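Local coordinates for protein halorhodopsin (Halobacterium salinarum, PDB 2JAF) that pumps chloride ions across the membrane of a halophilic archaeon, driven by light absorbed by its bound retinal, at residues 140-143 and 144-148; 40-43 and 44-48; 197-200 and 201-204; 247-250 and 251-255. The protein carries 2 engineered substitutions. All blocks are in the same frame, centred on the assembly; numbering follows the deposited sequence.

All four contacts are local, between residues three to four apart, in different membrane-spanning helices of one seven-helix bundle. Interaction 1 (140-148) is the one that touches retinal; it lies across the chain's centre from interactions 2 and 4, with centres 27 and 28 Å away. Interaction 3 (197-204) comes nearer, its closest atoms about 8 Å from interaction 1, and the side chain of its Val-203 is about 7 Å from retinal. Interaction 4 (247-255) touches both interaction 2 and interaction 3: Phe-47 CZ of interaction 2 packs 3.6 Å from Phe-247 N, while Leu-202 CD1 of interaction 3 meets Ile-248 CD1 at 3.7 Å. Interactions 2 and 3 do not touch each other, their nearest atoms being about 11 Å apart.

Interaction 1: residues 140-143 and 144-148; sequences ADIG and MCVTG. With RET (retinal), chain G; PLM (palmitic acid), chain D.
Thr-147 reaches back one turn to Gly-143 with two hydrogen bonds. Its backbone N is 3.0 Å from Gly-143 O, and its hydroxyl OG1 donates to the same Gly-143 O at 2.7 Å. The two donors come from opposite faces of the carbonyl plane, so the oxygen is gripped twice; OG1 can do this because its first torsion (chi1 50°) sets it between the backbone N and the carbonyl carbon. A valine here would probably leave Gly-143 O held by the backbone N-H alone. The other bonds within this helical segment are ordinary helical ones, the shortest joining Val-146 N to Ile-142 O (2.9 Å). The segment belongs to helix 131-153 of the seven-helix retinal-protein fold and supplies Met-144 and Gly-148 to the chromophore pocket. Met-144 is extended as far as SD, then bends (chi3 80°), which brings CE 3.7 Å from RET C9 and 3.6 Å from Asp-141 OD1. The other carboxylate oxygen, OD2, is hydrogen-bonded to Thr-116 of helix 106-127. Gly-148 CA lies 3.8 Å from RET C16, where any beta carbon would collide with that methyl. Among the apolar contacts, Ile-142 CG2 meets Val-146 CG1 at 4.1 Å. Val-146 CG2 also touches C5 of the palmitic acid (3.7 Å), a lipid chain that is hydrogen-bonded to Ser-75 of the second subunit.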
loop_
_atom_site.group_PDB
_atom_site.type_symbol
_atom_site.label_atom_id
_atom_site.label_comp_id
_atom_site.label_asym_id
_atom_site.label_seq_id
_atom_site.Cartn_x
_atom_site.Cartn_y
_atom_site.Cartn_z
ATOM N N ALA A 140 9.459 -5.544 2.604
ATOM C CA ALA A 140 10.185 -6.549 1.838
ATOM C C ALA A 140 9.200 -7.545 1.263
ATOM O O ALA A 140 9.348 -8.019 0.131
ATOM C CB ALA A 140 11.198 -7.266 2.736
ATOM N N ASP A 141 8.182 -7.859 2.057
ATOM C CA ASP A 141 7.164 -8.805 1.646
ATOM C C ASP A 141 6.376 -8.251 0.466
ATOM O O ASP A 141 6.098 -8.958 -0.498
ATOM C CB ASP A 141 6.226 -9.093 2.818
ATOM C CG ASP A 141 5.242 -10.198 2.511
ATOM O OD1 ASP A 141 5.636 -11.384 2.546
ATOM O OD2 ASP A 141 4.075 -9.873 2.222
ATOM N N ILE A 142 6.017 -6.971 0.543
ATOM C CA ILE A 142 5.271 -6.346 -0.539
ATOM C C ILE A 142 6.120 -6.361 -1.806
ATOM O O ILE A 142 5.612 -6.616 -2.895
ATOM C CB ILE A 142 4.857 -4.901 -0.159
ATOM C CG1 ILE A 142 3.802 -4.963 0.957
ATOM C CG2 ILE A 142 4.288 -4.174 -1.371
ATOM C CD1 ILE A 142 3.431 -3.611 1.552
ATOM N N GLY A 143 7.416 -6.105 -1.656
ATOM C CA GLY A 143 8.313 -6.124 -2.802
ATOM C C GLY A 143 8.352 -7.499 -3.450
ATOM O O GLY A 143 8.353 -7.622 -4.678
ATOM N N MET A 144 8.381 -8.543 -2.624
ATOM C CA MET A 144 8.412 -9.913 -3.134
ATOM C C MET A 144 7.160 -10.171 -3.962
ATOM O O MET A 144 7.222 -10.712 -5.070
ATOM C CB MET A 144 8.488 -10.914 -1.961
ATOM C CG MET A 144 8.330 -12.390 -2.340
ATOM S SD MET A 144 8.168 -13.450 -0.868
ATOM C CE MET A 144 6.442 -13.191 -0.490
ATOM N N CYS A 145 6.015 -9.756 -3.431
ATOM C CA CYS A 145 4.753 -9.967 -4.117
ATOM C C CYS A 145 4.604 -9.199 -5.422
ATOM O O CYS A 145 4.141 -9.760 -6.415
ATOM C CB CYS A 145 3.588 -9.614 -3.187
ATOM S SG CYS A 145 3.440 -10.738 -1.792
ATOM N N VAL A 146 4.986 -7.927 -5.424
ATOM C CA VAL A 146 4.840 -7.119 -6.631
ATOM C C VAL A 146 5.831 -7.488 -7.727
ATOM O O VAL A 146 5.517 -7.378 -8.917
ATOM C CB VAL A 146 4.953 -5.606 -6.327
ATOM C CG1 VAL A 146 3.859 -5.197 -5.345
ATOM C CG2 VAL A 146 6.334 -5.271 -5.780
ATOM N N THR A 147 7.023 -7.932 -7.345
ATOM C CA THR A 147 7.984 -8.320 -8.358
ATOM C C THR A 147 7.554 -9.673 -8.925
ATOM O O THR A 147 7.814 -9.983 -10.086
ATOM C CB THR A 147 9.425 -8.356 -7.796
ATOM O OG1 THR A 147 9.467 -9.124 -6.584
ATOM C CG2 THR A 147 9.895 -6.942 -7.504
ATOM N N GLY A 148 6.874 -10.468 -8.107
ATOM C CA GLY A 148 6.382 -11.745 -8.581
ATOM C C GLY A 148 5.291 -11.488 -9.606
ATOM O O GLY A 148 5.199 -12.184 -10.612
HETATM C C1 RET G . 6.607 -15.994 -6.260
HETATM C C2 RET G . 7.449 -15.940 -7.622
HETATM C C3 RET G . 8.776 -15.144 -7.582
HETATM C C4 RET G . 9.765 -15.752 -6.485
HETATM C C5 RET G . 9.123 -15.962 -5.055
HETATM C C6 RET G . 7.583 -16.092 -4.909
HETATM C C7 RET G . 7.023 -16.184 -3.518
HETATM C C8 RET G . 5.750 -16.185 -3.036
HETATM C C9 RET G . 5.381 -16.521 -1.688
HETATM C C10 RET G . 3.990 -16.545 -1.568
HETATM C C11 RET G . 3.319 -16.860 -0.406
HETATM C C12 RET G . 1.917 -16.916 -0.408
HETATM C C13 RET G . 1.124 -17.163 0.787
HETATM C C14 RET G . -0.278 -17.114 0.529
HETATM C C15 RET G . -1.261 -17.100 1.489
HETATM C C16 RET G . 5.775 -14.659 -6.280
HETATM C C17 RET G . 5.630 -17.273 -6.406
HETATM C C18 RET G . 10.108 -16.041 -3.900
HETATM C C19 RET G . 6.480 -16.977 -0.572
HETATM C C20 RET G . 1.755 -17.480 2.156
HETATM C C1 PLM D . 8.128 -2.767 -10.736
HETATM O O1 PLM D . 8.041 -3.543 -11.703
HETATM O O2 PLM D . 9.233 -2.404 -10.272
HETATM C C2 PLM D . 6.831 -2.261 -10.129
HETATM C C3 PLM D . 6.710 -2.378 -8.614
HETATM C C4 PLM D . 5.362 -1.799 -8.209
HETATM C C5 PLM D . 5.192 -1.895 -6.708
HETATM C C6 PLM D . 4.882 -0.563 -6.067
HETATM C C7 PLM D . 4.459 -0.891 -4.650
HETATM C C8 PLM D . 4.107 0.347 -3.859
HETATM C C9 PLM D . 3.726 -0.062 -2.446
HETATM C CA PLM D . 3.332 1.145 -1.616
HETATM C CB PLM D . 3.300 1.019 -0.099
HETATM C CC PLM D . 4.608 0.697 0.605
HETATM C CD PLM D . 4.354 0.676 2.101
HETATM C CE PLM D . 5.640 0.373 2.870
HETATM C CF PLM D . 5.280 0.142 4.332
HETATM C CG PLM D . 6.529 -0.157 5.148
#

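Interaction 2: residues 40-43 and 44-48; sequences AGIA and ILVFV
The shortest polar bond of this helical segment runs from Phe-47 N to Ala-43 O: 2.7 Å long, with an N-H...O angle of 164°. The same carbonyl oxygen also sits over one face of the Phe-47 ring, displaced toward its rim, with Ala-43 O only 3.1 Å from Phe-47 CG. Ala-43 CB covers that face too, in a CH-pi contact 4.3 Å from the Phe-47 ring centroid and 25° off the ring normal. The first torsion explains the overlap: with CG anti to the carbonyl carbon (chi1 -61°), the ring is laid back along the preceding turn. This is an i to i+4 pairing within helix 27-50, the first of the seven transmembrane helices of the bacteriorhodopsin-like fold. Ala-40, Ile-44 and Phe-47 mark its inward side, touching helix 58-82, and the Phe-47 ring also packs on Ala-246, Phe-247 and Leu-250 of helix 227-255. An alanine in place of Phe-47 would probably open a gap between this helix and helix 227-255 and leave Ala-43 CB without its ring partner. On the outward side the contact is between aliphatic side chains: Ile-42 and Val-46 cross at a slant, CG2 of Ile-42 being 4.0 Å from CG2 of Val-46, and the Val-46 branch presses closely on Ile-42 O at 3.1 Å. Ile-42 and Leu-45 lie on the surface, where they may face lipid.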
loop_
_atom_site.group_PDB
_atom_site.type_symbol
_atom_site.label_atom_id
_atom_site.label_comp_id
_atom_site.label_asym_id
_atom_site.label_seq_id
_atom_site.Cartn_x
_atom_site.Cartn_y
_atom_site.Cartn_z
ATOM N N ALA A 40 -12.022 -21.465 3.347
ATOM C CA ALA A 40 -11.745 -20.169 3.952
ATOM C C ALA A 40 -12.997 -19.725 4.720
ATOM O O ALA A 40 -12.900 -19.096 5.775
ATOM C CB ALA A 40 -11.384 -19.149 2.873
ATOM N N GLY A 41 -14.166 -20.071 4.187
ATOM C CA GLY A 41 -15.414 -19.718 4.846
ATOM C C GLY A 41 -15.536 -20.450 6.174
ATOM O O GLY A 41 -15.933 -19.873 7.183
ATOM N N ILE A 42 -15.192 -21.732 6.172
ATOM C CA ILE A 42 -15.248 -22.533 7.389
ATOM C C ILE A 42 -14.227 -22.036 8.415
ATOM O O ILE A 42 -14.511 -21.984 9.615
ATOM C CB ILE A 42 -14.992 -24.024 7.071
ATOM C CG1 ILE A 42 -16.124 -24.555 6.190
ATOM C CG2 ILE A 42 -14.888 -24.840 8.360
ATOM C CD1 ILE A 42 -15.941 -25.987 5.756
ATOM N N ALA A 43 -13.039 -21.659 7.948
ATOM C CA ALA A 43 -11.999 -21.169 8.848
ATOM C C ALA A 43 -12.474 -19.923 9.591
ATOM O O ALA A 43 -12.320 -19.817 10.812
ATOM C CB ALA A 43 -10.722 -20.854 8.063
ATOM N N ILE A 44 -13.044 -18.979 8.849
ATOM C CA ILE A 44 -13.544 -17.744 9.437
ATOM C C ILE A 44 -14.517 -18.059 10.567
ATOM O O ILE A 44 -14.388 -17.535 11.673
ATOM C CB ILE A 44 -14.267 -16.877 8.386
ATOM C CG1 ILE A 44 -13.258 -16.383 7.347
ATOM C CG2 ILE A 44 -14.960 -15.697 9.067
ATOM C CD1 ILE A 44 -13.880 -15.650 6.181
ATOM N N LEU A 45 -15.484 -18.922 10.285
ATOM C CA LEU A 45 -16.471 -19.299 11.287
ATOM C C LEU A 45 -15.821 -19.992 12.483
ATOM O O LEU A 45 -16.178 -19.726 13.632
ATOM C CB LEU A 45 -17.541 -20.193 10.655
ATOM C CG LEU A 45 -18.380 -19.475 9.588
ATOM C CD1 LEU A 45 -19.495 -20.392 9.096
ATOM C CD2 LEU A 45 -18.973 -18.192 10.179
ATOM N N VAL A 46 -14.860 -20.869 12.213
ATOM C CA VAL A 46 -14.157 -21.576 13.281
ATOM C C VAL A 46 -13.359 -20.601 14.143
ATOM O O VAL A 46 -13.383 -20.679 15.371
ATOM C CB VAL A 46 -13.192 -22.642 12.707
ATOM C CG1 VAL A 46 -12.290 -23.184 13.810
ATOM C CG2 VAL A 46 -13.990 -23.776 12.079
ATOM N N PHE A 47 -12.660 -19.675 13.496
ATOM C CA PHE A 47 -11.854 -18.697 14.214
ATOM C C PHE A 47 -12.695 -17.725 15.040
ATOM O O PHE A 47 -12.336 -17.398 16.171
ATOM C CB PHE A 47 -10.965 -17.918 13.238
ATOM C CG PHE A 47 -9.980 -18.780 12.484
ATOM C CD1 PHE A 47 -9.716 -20.088 12.890
ATOM C CD2 PHE A 47 -9.304 -18.275 11.377
ATOM C CE1 PHE A 47 -8.793 -20.878 12.203
ATOM C CE2 PHE A 47 -8.379 -19.055 10.684
ATOM C CZ PHE A 47 -8.123 -20.359 11.097
ATOM N N VAL A 48 -13.802 -17.250 14.475
ATOM C CA VAL A 48 -14.668 -16.330 15.208
ATOM C C VAL A 48 -15.094 -17.027 16.492
ATOM O O VAL A 48 -15.072 -16.438 17.573
ATOM C CB VAL A 48 -15.928 -15.961 14.395
ATOM C CG1 VAL A 48 -16.884 -15.135 15.256
ATOM C CG2 VAL A 48 -15.530 -15.170 13.159
#

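Interaction 3: residues 197-200 and 201-204; sequences DTLR and VLVV. Engineered in segment 201-204: Val-203 (natural residue Thr).
Leu-199 and Val-203, both buried, form the inward side of this helical segment and touch Phe-245 of helix 227-255. Val-203 N donates to Leu-199 O at 3.0 Å, and the CG2 branch of Val-203 rests 3.3 Å from Leu-199 O. Val-203 is an engineered substitution for the natural threonine. Leu-199 also meets Leu-202, CD2 of Leu-199 lying 4.4 Å from CD1 of Leu-202. Further along, Val-204 N meets Arg-200 O at 3.0 Å in a nearly straight bond (N-H...O 176°). The backbone bonding at the opposite end of the segment is slacker. Val-201 N is shared between two weak hydrogen bonds, to Asp-197 O at 3.4 Å and to Thr-198 O at 3.3 Å, and the bond from Leu-202 N to Thr-198 O is weak as well. Thr-198 and Val-201 lie on the surface here. Arg-200 leaves the helix extended, then bends at its third torsion (chi3 66°), which turns the guanidinium back toward Asp-197. Its NH2 comes 3.2 Å from Asp-197 OD1, but the carboxylate oxygen lies well outside the guanidinium plane; the salt bridge is therefore a matter of charge, with no N-H aimed at the oxygen. A directed bond is made instead by NH1, to the backbone oxygen of Leu-179. Carried by helix 193-216, the segment thus links helices 158-180 and 227-255 within the seven-helix bundle of a retinal-binding ion pump.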
loop_
_atom_site.group_PDB
_atom_site.type_symbol
_atom_site.label_atom_id
_atom_site.label_comp_id
_atom_site.label_asym_id
_atom_site.label_seq_id
_atom_site.Cartn_x
_atom_site.Cartn_y
_atom_site.Cartn_z
ATOM N N ASP A 197 8.790 -20.954 17.183
ATOM C CA ASP A 197 9.644 -21.927 16.503
ATOM C C ASP A 197 8.826 -22.905 15.659
ATOM O O ASP A 197 9.247 -23.305 14.572
ATOM C CB ASP A 197 10.504 -22.695 17.515
ATOM C CG ASP A 197 11.609 -21.840 18.115
ATOM O OD1 ASP A 197 11.986 -20.818 17.503
ATOM O OD2 ASP A 197 12.122 -22.196 19.196
ATOM N N THR A 198 7.658 -23.294 16.163
ATOM C CA THR A 198 6.780 -24.195 15.426
ATOM C C THR A 198 6.251 -23.481 14.183
ATOM O O THR A 198 6.306 -24.011 13.069
ATOM C CB THR A 198 5.578 -24.624 16.293
ATOM O OG1 THR A 198 6.034 -25.488 17.339
ATOM C CG2 THR A 198 4.534 -25.352 15.454
ATOM N N LEU A 199 5.742 -22.270 14.382
ATOM C CA LEU A 199 5.176 -21.493 13.283
ATOM C C LEU A 199 6.223 -21.080 12.261
ATOM O O LEU A 199 5.923 -20.954 11.072
ATOM C CB LEU A 199 4.457 -20.254 13.834
ATOM C CG LEU A 199 3.245 -20.552 14.729
ATOM C CD1 LEU A 199 2.649 -19.250 15.242
ATOM C CD2 LEU A 199 2.199 -21.341 13.945
ATOM N N ARG A 200 7.452 -20.868 12.722
ATOM C CA ARG A 200 8.536 -20.473 11.833
ATOM C C ARG A 200 8.847 -21.578 10.826
ATOM O O ARG A 200 9.095 -21.303 9.656
ATOM C CB ARG A 200 9.787 -20.138 12.649
ATOM C CG ARG A 200 10.999 -19.780 11.817
ATOM C CD ARG A 200 12.125 -19.262 12.698
ATOM N NE ARG A 200 12.653 -20.276 13.607
ATOM C CZ ARG A 200 13.715 -20.087 14.381
ATOM N NH1 ARG A 200 14.351 -18.923 14.358
ATOM N NH2 ARG A 200 14.167 -21.065 15.149
ATOM N N VAL A 201 8.833 -22.825 11.282
ATOM C CA VAL A 201 9.105 -23.949 10.393
ATOM C C VAL A 201 8.019 -24.016 9.330
ATOM O O VAL A 201 8.305 -24.232 8.150
ATOM C CB VAL A 201 9.137 -25.293 11.167
ATOM C CG1 VAL A 201 9.326 -26.453 10.190
ATOM C CG2 VAL A 201 10.274 -25.270 12.204
ATOM N N LEU A 202 6.770 -23.823 9.745
ATOM C CA LEU A 202 5.656 -23.865 8.810
ATOM C C LEU A 202 5.774 -22.790 7.741
ATOM O O LEU A 202 5.528 -23.053 6.562
ATOM C CB LEU A 202 4.322 -23.715 9.548
ATOM C CG LEU A 202 3.901 -24.905 10.412
ATOM C CD1 LEU A 202 2.533 -24.627 11.032
ATOM C CD2 LEU A 202 3.860 -26.165 9.566
ATOM N N VAL A 203 6.153 -21.579 8.147
ATOM C CA VAL A 203 6.304 -20.486 7.196
ATOM C C VAL A 203 7.435 -20.754 6.208
ATOM O O VAL A 203 7.235 -20.685 4.995
ATOM C CB VAL A 203 6.592 -19.137 7.901
ATOM C CG1 VAL A 203 6.922 -18.062 6.862
ATOM C CG2 VAL A 203 5.382 -18.711 8.723
ATOM N N VAL A 204 8.623 -21.069 6.717
ATOM C CA VAL A 204 9.756 -21.304 5.824
ATOM C C VAL A 204 9.492 -22.431 4.828
ATOM O O VAL A 204 9.688 -22.263 3.628
ATOM C CB VAL A 204 11.048 -21.627 6.606
ATOM C CG1 VAL A 204 12.181 -21.963 5.626
ATOM C CG2 VAL A 204 11.450 -20.432 7.474
#

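Interaction 4: residues 247-250 and 251-255; sequences FILL and RWVAN
Phe-247 and Arg-251, one turn apart, set a ring against a guanidinium at a steep tilt, their planes 58° apart. The ring corner CE2 lies over one face of the guanidinium, toward its rim, with Phe-247 CE2 3.7 Å from Arg-251 NH1. Further back, Phe-247 CZ touches the Arg-251 methylene CD at 4.0 Å. Arg-251 runs straight to CD and then bends (chi3 61°), which swings its head back along the helix toward the aromatic ring. At the edge of the guanidinium, in its plane, a water accepts from Arg-251 NE at 3.1 Å and donates to Ile-248 O at 2.8 Å. Ile-248 O therefore serves two donors, since it also receives the longer bond from Trp-252 N (3.2 Å). This helical segment lies in helix 227-255, the last of the seven transmembrane helices, which in this family carries the lysine that binds retinal. Leu-249 and Val-253 are oriented quite differently from the first pair: they lie side by side and point the same way, with Leu-249 CD1 3.8 Å from Val-253 CG2. Both reach Leu-126 of helix 106-127. Trp-252 directs its indole away from the preceding turn, onto Leu-126 and onto Glu-194 and Ile-195 of helix 193-216. On another flank, Leu-250 packs against Trp-63 of helix 58-82 while its carbonyl oxygen accepts from Ala-254 N at 3.0 Å.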
loop_
_atom_site.group_PDB
_atom_site.type_symbol
_atom_site.label_atom_id
_atom_site.label_comp_id
_atom_site.label_asym_id
_atom_site.label_seq_id
_atom_site.Cartn_x
_atom_site.Cartn_y
_atom_site.Cartn_z
ATOM N N PHE A 247 -4.990 -21.640 12.408
ATOM C CA PHE A 247 -5.610 -22.468 13.441
ATOM C C PHE A 247 -4.622 -22.758 14.569
ATOM O O PHE A 247 -4.942 -22.615 15.749
ATOM C CB PHE A 247 -6.093 -23.795 12.854
ATOM C CG PHE A 247 -6.651 -24.737 13.889
ATOM C CD1 PHE A 247 -7.883 -24.481 14.485
ATOM C CD2 PHE A 247 -5.920 -25.845 14.306
ATOM C CE1 PHE A 247 -8.382 -25.317 15.486
ATOM C CE2 PHE A 247 -6.409 -26.688 15.306
ATOM C CZ PHE A 247 -7.643 -26.422 15.898
ATOM N N ILE A 248 -3.420 -23.182 14.194
ATOM C CA ILE A 248 -2.381 -23.504 15.169
ATOM C C ILE A 248 -2.010 -22.285 16.000
ATOM O O ILE A 248 -1.869 -22.378 17.225
ATOM C CB ILE A 248 -1.123 -24.044 14.458
ATOM C CG1 ILE A 248 -1.447 -25.392 13.805
ATOM C CG2 ILE A 248 0.038 -24.168 15.455
ATOM C CD1 ILE A 248 -0.340 -25.941 12.925
ATOM N N LEU A 249 -1.849 -21.143 15.333
ATOM C CA LEU A 249 -1.495 -19.909 16.022
ATOM C C LEU A 249 -2.590 -19.467 16.995
ATOM O O LEU A 249 -2.318 -19.199 18.169
ATOM C CB LEU A 249 -1.212 -18.806 14.995
ATOM C CG LEU A 249 -1.055 -17.339 15.413
ATOM C CD1 LEU A 249 -0.335 -17.210 16.742
ATOM C CD2 LEU A 249 -0.300 -16.609 14.306
ATOM N N LEU A 250 -3.827 -19.412 16.510
ATOM C CA LEU A 250 -4.952 -18.984 17.329
ATOM C C LEU A 250 -5.213 -19.907 18.521
ATOM O O LEU A 250 -5.461 -19.438 19.637
ATOM C CB LEU A 250 -6.208 -18.881 16.460
ATOM C CG LEU A 250 -7.449 -18.269 17.115
ATOM C CD1 LEU A 250 -7.092 -16.935 17.758
ATOM C CD2 LEU A 250 -8.526 -18.077 16.061
ATOM N N ARG A 251 -5.149 -21.213 18.286
ATOM C CA ARG A 251 -5.387 -22.188 19.345
ATOM C C ARG A 251 -4.386 -22.012 20.478
ATOM O O ARG A 251 -4.743 -22.127 21.650
ATOM C CB ARG A 251 -5.296 -23.618 18.796
ATOM C CG ARG A 251 -5.571 -24.701 19.841
ATOM C CD ARG A 251 -5.477 -26.113 19.263
ATOM N NE ARG A 251 -4.147 -26.405 18.737
ATOM C CZ ARG A 251 -3.801 -27.550 18.152
ATOM N NH1 ARG A 251 -4.688 -28.529 18.016
ATOM N NH2 ARG A 251 -2.567 -27.711 17.690
ATOM N N TRP A 252 -3.132 -21.734 20.129
ATOM C CA TRP A 252 -2.097 -21.552 21.138
ATOM C C TRP A 252 -2.387 -20.291 21.944
ATOM O O TRP A 252 -2.306 -20.296 23.172
ATOM C CB TRP A 252 -0.713 -21.432 20.493
ATOM C CG TRP A 252 0.404 -21.466 21.507
ATOM C CD1 TRP A 252 1.041 -22.576 21.992
ATOM C CD2 TRP A 252 0.950 -20.349 22.213
ATOM N NE1 TRP A 252 1.951 -22.215 22.961
ATOM C CE2 TRP A 252 1.915 -20.855 23.117
ATOM C CE3 TRP A 252 0.717 -18.967 22.176
ATOM C CZ2 TRP A 252 2.646 -20.026 23.976
ATOM C CZ3 TRP A 252 1.445 -18.142 23.034
ATOM C CH2 TRP A 252 2.397 -18.678 23.920
ATOM N N VAL A 253 -2.717 -19.210 21.244
ATOM C CA VAL A 253 -3.022 -17.945 21.901
ATOM C C VAL A 253 -4.175 -18.096 22.895
ATOM O O VAL A 253 -4.135 -17.530 23.989
ATOM C CB VAL A 253 -3.373 -16.851 20.861
ATOM C CG1 VAL A 253 -3.883 -15.598 21.560
ATOM C CG2 VAL A 253 -2.137 -16.513 20.034
ATOM N N ALA A 254 -5.192 -18.866 22.523
ATOM C CA ALA A 254 -6.347 -19.072 23.398
ATOM C C ALA A 254 -5.971 -19.824 24.673
ATOM O O ALA A 254 -6.530 -19.567 25.743
ATOM C CB ALA A 254 -7.444 -19.826 22.651
ATOM N N ASN A 255 -5.019 -20.747 24.558
ATOM C CA ASN A 255 -4.574 -21.540 25.701
ATOM C C ASN A 255 -3.397 -20.919 26.449
ATOM O O ASN A 255 -2.895 -21.499 27.416
ATOM C CB ASN A 255 -4.181 -22.945 25.241
ATOM C CG ASN A 255 -5.350 -23.720 24.673
ATOM O OD1 ASN A 255 -6.364 -23.915 25.346
ATOM N ND2 ASN A 255 -5.218 -24.168 23.429
HETATM O O HOH W 1 -1.530 -24.804 18.643
#